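Long-range contacts in EvdO2 (Micromonospora carbonacea, PDB 4XAB), which is probably a metal-dependent oxygenase of the phytanoyl-CoA dioxygenase family that carries out an oxidative cyclization in orthosomycin biosynthesis: residues R13-F18 against S99-M104; E108-G113 against M234-E239; G143-T148 against A228-F233. One frame throughout, in Å; residues are numbered along the deposited sequence.

Contact 1: residues R13-F18 against S99-M104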
ATOM      1  N   ARG A  13     -21.979  -3.719   4.846  1.00 19.17           N
ATOM      2  CA  ARG A  13     -21.193  -3.714   6.072  0.62 19.25           C
ATOM      3  C   ARG A  13     -19.724  -3.385   5.807  1.00 18.90           C
ATOM      4  O   ARG A  13     -19.079  -2.688   6.596  1.00 19.39           O
ATOM      5  CB  ARG A  13     -21.312  -5.071   6.771  0.62 24.00           C
ATOM      6  CG  ARG A  13     -20.549  -5.168   8.072  0.62 27.84           C
ATOM      7  CD  ARG A  13     -20.394  -6.621   8.494  0.62 30.84           C
ATOM      8  NE  ARG A  13     -19.744  -7.419   7.456  0.62 36.85           N
ATOM      9  CZ  ARG A  13     -19.362  -8.680   7.615  0.62 26.07           C
ATOM     10  NH1 ARG A  13     -19.563  -9.289   8.773  0.62 34.94           N
ATOM     11  NH2 ARG A  13     -18.774  -9.327   6.618  0.62 35.88           N
ATOM     12  N   ASP A  14     -19.196  -3.896   4.693  1.00 17.40           N
ATOM     13  CA  ASP A  14     -17.802  -3.626   4.320  1.00 18.19           C
ATOM     14  C   ASP A  14     -17.609  -2.130   4.105  1.00 18.94           C
ATOM     15  O   ASP A  14     -16.656  -1.538   4.605  1.00 17.38           O
ATOM     16  CB  ASP A  14     -17.396  -4.377   3.050  1.00 16.72           C
ATOM     17  CG  ASP A  14     -17.345  -5.877   3.244  1.00 22.34           C
ATOM     18  OD1 ASP A  14     -16.787  -6.332   4.265  1.00 23.41           O
ATOM     19  OD2 ASP A  14     -17.871  -6.599   2.375  1.00 24.87           O
ATOM     20  N   ARG A  15     -18.513  -1.524   3.338  1.00 18.32           N
ATOM     21  CA  ARG A  15     -18.416  -0.103   3.063  0.54 16.74           C
ATOM     22  C   ARG A  15     -18.597   0.722   4.332  1.00 18.25           C
ATOM     23  O   ARG A  15     -17.903   1.736   4.530  1.00 17.35           O
ATOM     24  CB  ARG A  15     -19.454   0.306   2.012  0.54 19.70           C
ATOM     25  CG  ARG A  15     -19.386   1.765   1.608  0.54 16.33           C
ATOM     26  CD  ARG A  15     -20.550   2.123   0.690  0.54 20.22           C
ATOM     27  NE  ARG A  15     -20.697   3.568   0.536  0.54 30.86           N
ATOM     28  CZ  ARG A  15     -21.445   4.329   1.329  0.54 32.14           C
ATOM     29  NH1 ARG A  15     -22.113   3.785   2.337  0.54 34.68           N
ATOM     30  NH2 ARG A  15     -21.521   5.637   1.118  0.54 33.18           N
ATOM     31  N   GLU A  16     -19.529   0.296   5.178  1.00 17.88           N
ATOM     32  CA  GLU A  16     -19.836   1.023   6.387  1.00 16.81           C
ATOM     33  C   GLU A  16     -18.626   1.054   7.317  1.00 19.58           C
ATOM     34  O   GLU A  16     -18.286   2.098   7.873  1.00 18.08           O
ATOM     35  CB  GLU A  16     -21.045   0.408   7.086  1.00 19.36           C
ATOM     36  CG  GLU A  16     -21.373   1.057   8.415  1.00 29.27           C
ATOM     37  CD  GLU A  16     -22.475   0.325   9.161  1.00 36.75           C
ATOM     38  OE1 GLU A  16     -22.594  -0.914   8.996  1.00 35.75           O
ATOM     39  OE2 GLU A  16     -23.218   0.991   9.913  1.00 37.38           O
ATOM     40  N   GLU A  17     -17.963  -0.083   7.475  1.00 17.89           N
ATOM     41  CA  GLU A  17     -16.816  -0.117   8.377  1.00 21.04           C
ATOM     42  C   GLU A  17     -15.616   0.586   7.753  1.00 19.46           C
ATOM     43  O   GLU A  17     -14.823   1.211   8.468  1.00 19.50           O
ATOM     44  CB  GLU A  17     -16.475  -1.556   8.771  1.00 27.60           C
ATOM     45  CG  GLU A  17     -17.535  -2.215   9.671  1.00 34.08           C
ATOM     46  CD  GLU A  17     -17.909  -1.367  10.882  1.00 47.18           C
ATOM     47  OE1 GLU A  17     -17.001  -0.924  11.619  1.00 47.91           O
ATOM     48  OE2 GLU A  17     -19.120  -1.142  11.097  1.00 52.29           O
ATOM     49  N   PHE A  18     -15.477   0.513   6.429  1.00 16.23           N
ATOM     50  CA  PHE A  18     -14.453   1.327   5.771  1.00 16.82           C
ATOM     51  C   PHE A  18     -14.641   2.817   6.080  1.00 21.37           C
ATOM     52  O   PHE A  18     -13.674   3.513   6.391  1.00 21.42           O
ATOM     53  CB  PHE A  18     -14.442   1.103   4.254  1.00 20.73           C
ATOM     54  CG  PHE A  18     -13.486   2.012   3.519  1.00 16.49           C
ATOM     55  CD1 PHE A  18     -12.117   1.736   3.511  1.00 19.04           C
ATOM     56  CD2 PHE A  18     -13.945   3.144   2.861  1.00 15.98           C
ATOM     57  CE1 PHE A  18     -11.232   2.588   2.847  1.00 18.18           C
ATOM     58  CE2 PHE A  18     -13.069   3.995   2.201  1.00 21.93           C
ATOM     59  CZ  PHE A  18     -11.709   3.710   2.196  1.00 20.10           C
ATOM     60  N   SER A  99     -14.849   2.501  -6.356  1.00 16.52           N
ATOM     61  CA  SER A  99     -16.030   3.276  -6.697  1.00 17.74           C
ATOM     62  C   SER A  99     -17.098   3.196  -5.608  1.00 18.11           C
ATOM     63  O   SER A  99     -17.652   4.221  -5.191  1.00 22.51           O
ATOM     64  CB  SER A  99     -16.602   2.791  -8.027  1.00 25.71           C
ATOM     65  OG  SER A  99     -17.811   3.469  -8.306  1.00 32.31           O
ATOM     66  N   ALA A 100     -17.381   1.979  -5.145  1.00 20.46           N
ATOM     67  CA  ALA A 100     -18.361   1.779  -4.080  1.00 26.18           C
ATOM     68  C   ALA A 100     -17.930   2.461  -2.786  1.00 25.91           C
ATOM     69  O   ALA A 100     -18.734   3.092  -2.100  1.00 30.64           O
ATOM     70  CB  ALA A 100     -18.583   0.294  -3.836  1.00 23.13           C
ATOM     71  N   PHE A 101     -16.651   2.344  -2.457  1.00 19.20           N
ATOM     72  CA  PHE A 101     -16.154   2.878  -1.196  1.00 21.55           C
ATOM     73  C   PHE A 101     -16.013   4.405  -1.219  1.00 28.43           C
ATOM     74  O   PHE A 101     -16.126   5.047  -0.179  1.00 28.21           O
ATOM     75  CB  PHE A 101     -14.807   2.252  -0.827  1.00 15.20           C
ATOM     76  CG  PHE A 101     -14.916   0.864  -0.228  1.00 22.79           C
ATOM     77  CD1 PHE A 101     -16.089   0.135  -0.321  1.00 24.77           C
ATOM     78  CD2 PHE A 101     -13.832   0.295   0.420  1.00 22.55           C
ATOM     79  CE1 PHE A 101     -16.182  -1.141   0.228  1.00 20.12           C
ATOM     80  CE2 PHE A 101     -13.912  -0.978   0.975  1.00 22.67           C
ATOM     81  CZ  PHE A 101     -15.089  -1.694   0.881  1.00 18.34           C
ATOM     82  N   LEU A 102     -15.745   4.980  -2.391  1.00 22.03           N
ATOM     83  CA  LEU A 102     -15.551   6.427  -2.496  1.00 22.53           C
ATOM     84  C   LEU A 102     -16.804   7.176  -2.946  1.00 26.12           C
ATOM     85  O   LEU A 102     -16.812   8.403  -2.961  1.00 30.63           O
ATOM     86  CB  LEU A 102     -14.403   6.747  -3.462  1.00 19.09           C
ATOM     87  CG  LEU A 102     -13.001   6.261  -3.095  1.00 18.34           C
ATOM     88  CD1 LEU A 102     -12.081   6.409  -4.284  1.00 21.33           C
ATOM     89  CD2 LEU A 102     -12.459   7.045  -1.916  1.00 22.41           C
ATOM     90  N   ASP A 103     -17.850   6.440  -3.313  1.00 29.05           N
ATOM     91  CA  ASP A 103     -19.059   7.030  -3.896  1.00 32.73           C
ATOM     92  C   ASP A 103     -18.734   7.881  -5.116  1.00 33.19           C
ATOM     93  O   ASP A 103     -19.241   8.998  -5.271  1.00 32.63           O
ATOM     94  CB  ASP A 103     -19.815   7.871  -2.868  1.00 40.05           C
ATOM     95  CG  ASP A 103     -20.511   7.029  -1.831  1.00 51.76           C
ATOM     96  OD1 ASP A 103     -21.230   6.086  -2.221  1.00 58.52           O
ATOM     97  OD2 ASP A 103     -20.322   7.299  -0.627  1.00 55.04           O
ATOM     98  N   MET A 104     -17.890   7.335  -5.981  1.00 29.34           N
ATOM     99  CA  MET A 104     -17.493   8.000  -7.213  1.00 28.73           C
ATOM    100  C   MET A 104     -17.605   7.056  -8.390  1.00 34.09           C
ATOM    101  O   MET A 104     -17.347   5.860  -8.249  1.00 30.44           O
ATOM    102  CB  MET A 104     -16.061   8.502  -7.112  1.00 23.60           C
ATOM    103  CG  MET A 104     -15.874   9.575  -6.100  1.00 33.41           C
ATOM    104  SD  MET A 104     -14.131   9.980  -6.033  1.00 42.39           S
ATOM    105  CE  MET A 104     -13.786  10.296  -7.762  1.00 28.18           C
TER
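R15 and F101 mark the closest backbone approach of two helical segments, their CA atoms 5.7 Å apart: R13-F18 runs within helix 12-21, while S99-M104 is the last turn of helix 89-102 and its exit. The apolar half of the contact is an offset stack of F18 on F101, with ring centroids 4.8 Å apart and planes inclined by 26°. The displacement sets F101 CD2 over the face of the F18 ring, 3.6 Å from F18 CG, and F18 CB lies over the F101 face in a CH-pi contact.

The polar half belongs to R15, in one of its two modelled conformers. With CG anti to the backbone N (chi1 -177°) and the chain extended as far as NE, the side chain runs alongside F101 in the opposite sense and carries its guanidinium to the helix end. There NH2 of R15 meets OD2 of D103 at 2.7 Å, in the guanidinium plane and on the syn lone pair, forming a salt bridge. In the same conformer R15 NE adds a weak bond of 3.3 Å to A100 O. R19 also forms a salt bridge with D103 OD2, so two arginines converge on one carboxylate. Beneath it, F18 and F101 both rest on L144 of strand 139-149 and V208 of strand 206-210, joining the two helices to the outside of the double-stranded beta helix.

Contact 2: residues E108-G113 against M234-E239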
ATOM      1  N   GLU A 108     -14.386   8.390 -13.083  1.00 24.21           N
ATOM      2  CA  GLU A 108     -13.825   9.557 -12.407  1.00 21.74           C
ATOM      3  C   GLU A 108     -12.503   9.256 -11.718  1.00 24.56           C
ATOM      4  O   GLU A 108     -11.795  10.166 -11.300  1.00 28.38           O
ATOM      5  CB  GLU A 108     -14.813  10.093 -11.372  1.00 22.46           C
ATOM      6  CG  GLU A 108     -15.946  10.893 -11.962  1.00 34.87           C
ATOM      7  CD  GLU A 108     -17.004  11.245 -10.939  1.00 42.58           C
ATOM      8  OE1 GLU A 108     -18.186  11.361 -11.326  1.00 35.72           O
ATOM      9  OE2 GLU A 108     -16.657  11.405  -9.751  1.00 49.59           O
ATOM     10  N   LEU A 109     -12.177   7.977 -11.578  1.00 22.01           N
ATOM     11  CA  LEU A 109     -11.003   7.602 -10.804  1.00 22.53           C
ATOM     12  C   LEU A 109      -9.740   7.569 -11.640  1.00 24.06           C
ATOM     13  O   LEU A 109      -9.694   6.930 -12.691  1.00 25.26           O
ATOM     14  CB  LEU A 109     -11.215   6.233 -10.147  1.00 19.19           C
ATOM     15  CG  LEU A 109     -12.449   6.165  -9.246  1.00 19.86           C
ATOM     16  CD1 LEU A 109     -12.703   4.728  -8.806  1.00 19.96           C
ATOM     17  CD2 LEU A 109     -12.252   7.064  -8.044  1.00 26.76           C
ATOM     18  N   GLU A 110      -8.714   8.262 -11.157  1.00 20.55           N
ATOM     19  CA  GLU A 110      -7.359   8.052 -11.641  1.00 19.32           C
ATOM     20  C   GLU A 110      -6.739   6.916 -10.845  1.00 19.29           C
ATOM     21  O   GLU A 110      -7.137   6.667  -9.710  1.00 20.00           O
ATOM     22  CB  GLU A 110      -6.534   9.326 -11.503  1.00 17.04           C
ATOM     23  CG  GLU A 110      -7.018  10.430 -12.423  1.00 27.16           C
ATOM     24  CD  GLU A 110      -6.341  11.754 -12.158  1.00 33.93           C
ATOM     25  OE1 GLU A 110      -5.137  11.756 -11.831  1.00 36.59           O
ATOM     26  OE2 GLU A 110      -7.026  12.791 -12.274  1.00 37.59           O
ATOM     27  N   PHE A 111      -5.771   6.224 -11.432  1.00 19.65           N
ATOM     28  CA  PHE A 111      -5.208   5.063 -10.759  1.00 15.87           C
ATOM     29  C   PHE A 111      -3.789   4.754 -11.188  1.00 21.85           C
ATOM     30  O   PHE A 111      -3.331   5.188 -12.244  1.00 24.72           O
ATOM     31  CB  PHE A 111      -6.097   3.831 -10.999  1.00 20.67           C
ATOM     32  CG  PHE A 111      -6.441   3.609 -12.448  1.00 26.43           C
ATOM     33  CD1 PHE A 111      -7.631   4.092 -12.973  1.00 29.33           C
ATOM     34  CD2 PHE A 111      -5.570   2.935 -13.288  1.00 30.14           C
ATOM     35  CE1 PHE A 111      -7.946   3.897 -14.308  1.00 32.61           C
ATOM     36  CE2 PHE A 111      -5.879   2.746 -14.626  1.00 33.45           C
ATOM     37  CZ  PHE A 111      -7.069   3.223 -15.132  1.00 35.16           C
ATOM     38  N   TYR A 112      -3.097   3.997 -10.347  1.00 19.01           N
ATOM     39  CA  TYR A 112      -1.815   3.422 -10.722  1.00 20.39           C
ATOM     40  C   TYR A 112      -1.499   2.240  -9.812  1.00 19.82           C
ATOM     41  O   TYR A 112      -2.134   2.050  -8.765  1.00 19.86           O
ATOM     42  CB  TYR A 112      -0.694   4.470 -10.659  1.00 18.73           C
ATOM     43  CG  TYR A 112      -0.477   5.065  -9.289  1.00 24.89           C
ATOM     44  CD1 TYR A 112      -1.182   6.194  -8.880  1.00 25.56           C
ATOM     45  CD2 TYR A 112       0.439   4.503  -8.400  1.00 22.99           C
ATOM     46  CE1 TYR A 112      -0.991   6.737  -7.625  1.00 23.53           C
ATOM     47  CE2 TYR A 112       0.637   5.045  -7.141  1.00 27.04           C
ATOM     48  CZ  TYR A 112      -0.078   6.163  -6.766  1.00 23.77           C
ATOM     49  OH  TYR A 112       0.114   6.704  -5.520  1.00 29.74           O
ATOM     50  N   GLY A 113      -0.510   1.451 -10.215  1.00 24.01           N
ATOM     51  CA  GLY A 113      -0.122   0.262  -9.476  1.00 22.52           C
ATOM     52  C   GLY A 113       1.163   0.490  -8.707  1.00 23.58           C
ATOM     53  O   GLY A 113       1.895   1.444  -8.956  1.00 23.20           O
ATOM     54  N   MET A 234      -8.032   7.370  -7.072  1.00 19.05           N
ATOM     55  CA  MET A 234      -8.182   8.701  -6.510  1.00 18.52           C
ATOM     56  C   MET A 234      -8.964   9.623  -7.422  1.00 19.41           C
ATOM     57  O   MET A 234      -9.043   9.401  -8.627  1.00 20.20           O
ATOM     58  CB  MET A 234      -6.814   9.300  -6.235  1.00 17.29           C
ATOM     59  CG  MET A 234      -6.032   9.535  -7.492  1.00 20.61           C
ATOM     60  SD  MET A 234      -4.298   9.780  -7.102  1.00 26.91           S
ATOM     61  CE  MET A 234      -3.605   9.938  -8.740  1.00 31.09           C
ATOM     62  N   SER A 235      -9.517  10.677  -6.834  1.00 15.85           N
ATOM     63  CA  SER A 235     -10.234  11.684  -7.606  1.00 18.92           C
ATOM     64  C   SER A 235      -9.248  12.634  -8.253  1.00 22.71           C
ATOM     65  O   SER A 235      -8.077  12.685  -7.869  1.00 22.75           O
ATOM     66  CB  SER A 235     -11.170  12.476  -6.707  1.00 19.25           C
ATOM     67  OG  SER A 235     -10.404  13.333  -5.876  1.00 21.36           O
ATOM     68  N   ALA A 236      -9.730  13.393  -9.228  1.00 18.08           N
ATOM     69  CA  ALA A 236      -9.006  14.565  -9.711  1.00 23.48           C
ATOM     70  C   ALA A 236      -8.741  15.517  -8.543  1.00 23.81           C
ATOM     71  O   ALA A 236      -9.483  15.527  -7.555  1.00 20.78           O
ATOM     72  CB  ALA A 236      -9.798  15.266 -10.811  1.00 27.62           C
ATOM     73  N   PRO A 237      -7.680  16.330  -8.651  1.00 22.21           N
ATOM     74  CA  PRO A 237      -7.349  17.238  -7.551  1.00 24.93           C
ATOM     75  C   PRO A 237      -8.281  18.445  -7.486  1.00 22.37           C
ATOM     76  O   PRO A 237      -8.732  18.926  -8.521  1.00 25.18           O
ATOM     77  CB  PRO A 237      -5.918  17.677  -7.885  1.00 23.98           C
ATOM     78  CG  PRO A 237      -5.857  17.631  -9.365  1.00 28.49           C
ATOM     79  CD  PRO A 237      -6.731  16.450  -9.774  1.00 23.64           C
ATOM     80  N   ALA A 238      -8.569  18.903  -6.274  1.00 25.12           N
ATOM     81  CA  ALA A 238      -9.370  20.099  -6.054  1.00 24.92           C
ATOM     82  C   ALA A 238      -8.540  21.148  -5.317  1.00 22.59           C
ATOM     83  O   ALA A 238      -7.792  20.817  -4.393  1.00 21.47           O
ATOM     84  CB  ALA A 238     -10.623  19.755  -5.262  1.00 31.23           C
ATOM     85  N   GLU A 239      -8.691  22.407  -5.706  1.00 22.93           N
ATOM     86  CA  GLU A 239      -7.910  23.482  -5.102  1.00 23.59           C
ATOM     87  C   GLU A 239      -8.248  23.696  -3.628  1.00 30.67           C
ATOM     88  O   GLU A 239      -9.406  23.889  -3.270  1.00 29.56           O
ATOM     89  CB  GLU A 239      -8.122  24.776  -5.865  1.00 25.94           C
ATOM     90  CG  GLU A 239      -7.294  25.923  -5.326  1.00 26.25           C
ATOM     91  CD  GLU A 239      -7.560  27.207  -6.048  1.00 28.85           C
ATOM     92  OE1 GLU A 239      -8.536  27.259  -6.835  1.00 29.23           O
ATOM     93  OE2 GLU A 239      -6.796  28.168  -5.825  1.00 31.12           O
TER
HETATM   94  O   HOH W   1     -12.390  12.869 -10.147  1.00 26.84           O
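E110 and M234 form an antiparallel hydrogen-bonded pair, with CA atoms 5.2 Å apart, where the touching parts of the two segments diverge at 112° between their end-to-end directions. Both bonds of the pair are made: E110 N to M234 O at 2.8 Å and M234 N to E110 O at 2.9 Å. The M234 carbonyl also receives a CA-H...O contact from L109. Two residues out from the pair the backbones are bridged by water, which donates to E108 O and accepts from A236 N.

This is the fraying end of the pairing between strands 110-118 and 226-234 in the double-stranded beta helix, the cupin-type fold of the family. Past S235 the second chain turns off to strand 238-239, which pairs with strand 139-149 instead.

Side chains of E110 and M234 emerge on the same face of the sheet. M234 CG is tucked in against both backbone N and C (chi1 65°), and the extended thioether beyond it brings CE to 3.9 Å from E110 OE1. M234 CE also meets the edge of the Y112 ring, 4.3 Å from Y112 CE1. The E110 carboxylate reaches across to the departing chain, where OE2 lies 3.7 Å from A236 CA. Its other oxygen, OE1, forms a salt bridge with R141, whose NH1 also bonds to S235 O; a single guanidinium nitrogen thus links the glutamate to the backbone at the turn-off.

Contact 3: residues G143-T148 against A228-F233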
ATOM      1  N   GLY A 143      -9.366   9.531  -2.035  1.00 18.23           N
ATOM      2  CA  GLY A 143      -8.771   8.341  -2.598  1.00 15.46           C
ATOM      3  C   GLY A 143      -8.497   7.258  -1.604  1.00 16.28           C
ATOM      4  O   GLY A 143      -8.665   7.426  -0.394  1.00 18.04           O
ATOM      5  N   LEU A 144      -8.041   6.132  -2.130  1.00 14.48           N
ATOM      6  CA  LEU A 144      -7.719   5.009  -1.272  1.00 11.69           C
ATOM      7  C   LEU A 144      -6.715   4.103  -1.960  1.00 12.87           C
ATOM      8  O   LEU A 144      -6.393   4.271  -3.150  1.00 15.72           O
ATOM      9  CB  LEU A 144      -8.996   4.240  -0.895  1.00 16.39           C
ATOM     10  CG  LEU A 144      -9.956   3.762  -2.000  1.00 13.22           C
ATOM     11  CD1 LEU A 144      -9.377   2.614  -2.822  1.00 17.11           C
ATOM     12  CD2 LEU A 144     -11.284   3.313  -1.393  1.00 14.44           C
ATOM     13  N   SER A 145      -6.225   3.145  -1.192  1.00 12.53           N
ATOM     14  CA  SER A 145      -5.300   2.126  -1.668  1.00 10.25           C
ATOM     15  C   SER A 145      -5.876   0.746  -1.388  1.00 12.06           C
ATOM     16  O   SER A 145      -6.447   0.528  -0.331  1.00 13.77           O
ATOM     17  CB  SER A 145      -3.945   2.238  -0.971  1.00 15.84           C
ATOM     18  OG  SER A 145      -3.316   3.459  -1.316  1.00 19.77           O
ATOM     19  N   ILE A 146      -5.692  -0.166  -2.336  1.00 12.08           N
ATOM     20  CA  ILE A 146      -6.081  -1.571  -2.189  1.00 11.64           C
ATOM     21  C   ILE A 146      -4.811  -2.408  -2.287  1.00 12.53           C
ATOM     22  O   ILE A 146      -4.188  -2.513  -3.355  1.00 13.78           O
ATOM     23  CB  ILE A 146      -7.117  -1.992  -3.261  1.00 13.42           C
ATOM     24  CG1 ILE A 146      -8.376  -1.139  -3.143  1.00 12.79           C
ATOM     25  CG2 ILE A 146      -7.512  -3.440  -3.079  1.00 13.66           C
ATOM     26  CD1 ILE A 146      -9.393  -1.347  -4.281  1.00 17.06           C
ATOM     27  N   TRP A 147      -4.421  -2.950  -1.136  1.00 13.69           N
ATOM     28  CA  TRP A 147      -3.187  -3.689  -0.906  1.00 13.12           C
ATOM     29  C   TRP A 147      -3.513  -5.174  -0.983  1.00 12.67           C
ATOM     30  O   TRP A 147      -4.042  -5.717  -0.022  1.00 15.53           O
ATOM     31  CB  TRP A 147      -2.647  -3.300   0.482  1.00 17.97           C
ATOM     32  CG  TRP A 147      -1.253  -3.711   0.929  1.00 22.15           C
ATOM     33  CD1 TRP A 147      -0.092  -2.989   0.788  1.00 21.00           C
ATOM     34  CD2 TRP A 147      -0.904  -4.873   1.705  1.00 27.51           C
ATOM     35  NE1 TRP A 147       0.958  -3.659   1.380  1.00 28.57           N
ATOM     36  CE2 TRP A 147       0.488  -4.813   1.949  1.00 30.16           C
ATOM     37  CE3 TRP A 147      -1.627  -5.963   2.196  1.00 22.80           C
ATOM     38  CZ2 TRP A 147       1.171  -5.809   2.663  1.00 31.27           C
ATOM     39  CZ3 TRP A 147      -0.941  -6.956   2.910  1.00 23.55           C
ATOM     40  CH2 TRP A 147       0.438  -6.866   3.133  1.00 26.45           C
ATOM     41  N   THR A 148      -3.241  -5.811  -2.121  1.00 14.73           N
ATOM     42  CA  THR A 148      -3.560  -7.237  -2.294  1.00 16.59           C
ATOM     43  C   THR A 148      -2.309  -8.045  -2.016  1.00 14.73           C
ATOM     44  O   THR A 148      -1.269  -7.803  -2.634  1.00 20.10           O
ATOM     45  CB  THR A 148      -4.051  -7.561  -3.721  1.00 14.91           C
ATOM     46  OG1 THR A 148      -5.240  -6.819  -4.013  1.00 16.99           O
ATOM     47  CG2 THR A 148      -4.317  -9.071  -3.886  1.00 16.38           C
ATOM     48  N   ALA A 228       3.193  -7.774  -2.099  1.00 18.48           N
ATOM     49  CA  ALA A 228       1.898  -7.116  -2.168  1.00 17.60           C
ATOM     50  C   ALA A 228       1.803  -6.374  -3.481  1.00 21.61           C
ATOM     51  O   ALA A 228       2.805  -5.877  -3.997  1.00 20.27           O
ATOM     52  CB  ALA A 228       1.705  -6.155  -0.989  1.00 18.41           C
ATOM     53  N   TYR A 229       0.598  -6.324  -4.034  1.00 19.73           N
ATOM     54  CA  TYR A 229       0.328  -5.543  -5.225  1.00 18.08           C
ATOM     55  C   TYR A 229      -0.688  -4.492  -4.823  1.00 15.96           C
ATOM     56  O   TYR A 229      -1.778  -4.819  -4.349  1.00 17.20           O
ATOM     57  CB  TYR A 229      -0.197  -6.415  -6.360  1.00 19.64           C
ATOM     58  CG  TYR A 229      -0.610  -5.655  -7.601  1.00 21.79           C
ATOM     59  CD1 TYR A 229       0.314  -4.909  -8.322  1.00 28.06           C
ATOM     60  CD2 TYR A 229      -1.917  -5.705  -8.068  1.00 24.24           C
ATOM     61  CE1 TYR A 229      -0.054  -4.225  -9.462  1.00 32.79           C
ATOM     62  CE2 TYR A 229      -2.294  -5.024  -9.214  1.00 28.06           C
ATOM     63  CZ  TYR A 229      -1.360  -4.289  -9.905  1.00 31.43           C
ATOM     64  OH  TYR A 229      -1.719  -3.605 -11.044  1.00 37.35           O
ATOM     65  N   VAL A 230      -0.311  -3.231  -4.972  1.00 15.41           N
ATOM     66  CA  VAL A 230      -1.126  -2.145  -4.458  1.00 17.86           C
ATOM     67  C   VAL A 230      -1.730  -1.378  -5.619  1.00 18.36           C
ATOM     68  O   VAL A 230      -1.027  -0.996  -6.552  1.00 19.45           O
ATOM     69  CB  VAL A 230      -0.300  -1.174  -3.571  1.00 18.08           C
ATOM     70  CG1 VAL A 230      -1.202  -0.103  -2.998  1.00 22.95           C
ATOM     71  CG2 VAL A 230       0.398  -1.933  -2.442  1.00 21.15           C
ATOM     72  N   LEU A 231      -3.040  -1.162  -5.571  1.00 16.99           N
ATOM     73  CA  LEU A 231      -3.694  -0.301  -6.544  1.00 12.93           C
ATOM     74  C   LEU A 231      -4.204   0.927  -5.823  1.00 13.57           C
ATOM     75  O   LEU A 231      -4.842   0.828  -4.780  1.00 14.36           O
ATOM     76  CB  LEU A 231      -4.837  -1.037  -7.236  1.00 16.66           C
ATOM     77  CG  LEU A 231      -4.395  -2.060  -8.275  1.00 18.97           C
ATOM     78  CD1 LEU A 231      -5.570  -2.970  -8.634  1.00 19.22           C
ATOM     79  CD2 LEU A 231      -3.866  -1.327  -9.515  1.00 20.88           C
ATOM     80  N   VAL A 232      -3.875   2.090  -6.368  1.00 15.67           N
ATOM     81  CA  VAL A 232      -4.323   3.359  -5.825  1.00 12.42           C
ATOM     82  C   VAL A 232      -5.384   3.961  -6.734  1.00 12.91           C
ATOM     83  O   VAL A 232      -5.204   3.996  -7.931  1.00 18.07           O
ATOM     84  CB  VAL A 232      -3.146   4.322  -5.683  1.00 15.10           C
ATOM     85  CG1 VAL A 232      -3.637   5.699  -5.270  1.00 17.77           C
ATOM     86  CG2 VAL A 232      -2.143   3.744  -4.688  1.00 17.32           C
ATOM     87  N   PHE A 233      -6.506   4.372  -6.152  1.00 15.25           N
ATOM     88  CA  PHE A 233      -7.599   4.994  -6.891  1.00 14.22           C
ATOM     89  C   PHE A 233      -7.881   6.337  -6.253  1.00 17.23           C
ATOM     90  O   PHE A 233      -7.988   6.433  -5.025  1.00 16.38           O
ATOM     91  CB  PHE A 233      -8.861   4.112  -6.869  1.00 17.86           C
ATOM     92  CG  PHE A 233      -8.711   2.817  -7.624  1.00 14.60           C
ATOM     93  CD1 PHE A 233      -8.359   1.639  -6.966  1.00 14.90           C
ATOM     94  CD2 PHE A 233      -8.906   2.776  -8.997  1.00 14.86           C
ATOM     95  CE1 PHE A 233      -8.220   0.458  -7.670  1.00 15.20           C
ATOM     96  CE2 PHE A 233      -8.764   1.595  -9.703  1.00 18.94           C
ATOM     97  CZ  PHE A 233      -8.415   0.429  -9.031  1.00 17.71           C
TER
HETATM   98  O   HOH W   2      -4.436  -4.468  -5.269  1.00 19.19           O
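Six backbone hydrogen bonds join G143-T148 to A228-F233, two each at the pairs L144-F233, I146-L231 and T148-Y229. The segments are antiparallel, their axes 163° apart in direction and 4.6 Å at closest approach. The bonds are short and straight: I146 N to L231 O measures 2.8 Å, with 167° at the hydrogen. S145-V232 and W147-V230 are the non-hydrogen-bonded pairs between them; CA-H...O contacts such as V230 CA to I146 O (3.3 Å) supplement the ladder.

A single water donates to both I146 O and Y229 O, each of which also accepts a cross-strand amide, and is hydrogen-bonded to T148 OG1, 2.8 Å away. That hydroxyl has a further partner in H90 NE2.

Side-chain packing divides between two faces of the sheet. On the face of S145, W147, V230 and V232, W147 has its CG anti to the backbone N (chi1 -169°), which turns one face of the indole onto A228. A228 CB sits over its five-membered ring, 3.7 Å from the centroid in a CH-pi contact, and V230 CG2 approaches CD1 of W147 to 3.4 Å. S145 OG lies against CG2 of V232. On the face of L144, I146 and F233, the CD1 methyl of I146 reaches F233 CE1 at 4.0 Å, while L144 CD1 comes to the edge of the same ring.

The S145 and W147 face looks into the barrel: the side chain of S145 comes within about 6 Å of the nickel held by H129, D131 and H215, and W147 lies beside an imidazole that probably came from the crystallisation liquor. Helix 89-102 packs on part of the other face, through C94 on I146 and A98 on F233. Strands 206-210 and 110-118 continue the sheet beyond strands 139-149 and 226-234 respectively.

Overall arrangement
The centre of contact 3 lies about 5 Å from that of the chain, and the centres of contacts 1 and 2 are about 14 and 13 Å from its own. Contact 1 closes before the other two open; contact 3 is nested inside the loop that contact 2 closes. Contacts 2 and 3 share one antiparallel sheet: strand 226-234 pairs with both 110-118 and 139-149, and Y112 O probably bonds to V232 N. Contact 1 packs on its outer side, where L102 meets L144, and M104 and L102 touch L109. The barrel wall thus has helices outside and the nickel site within.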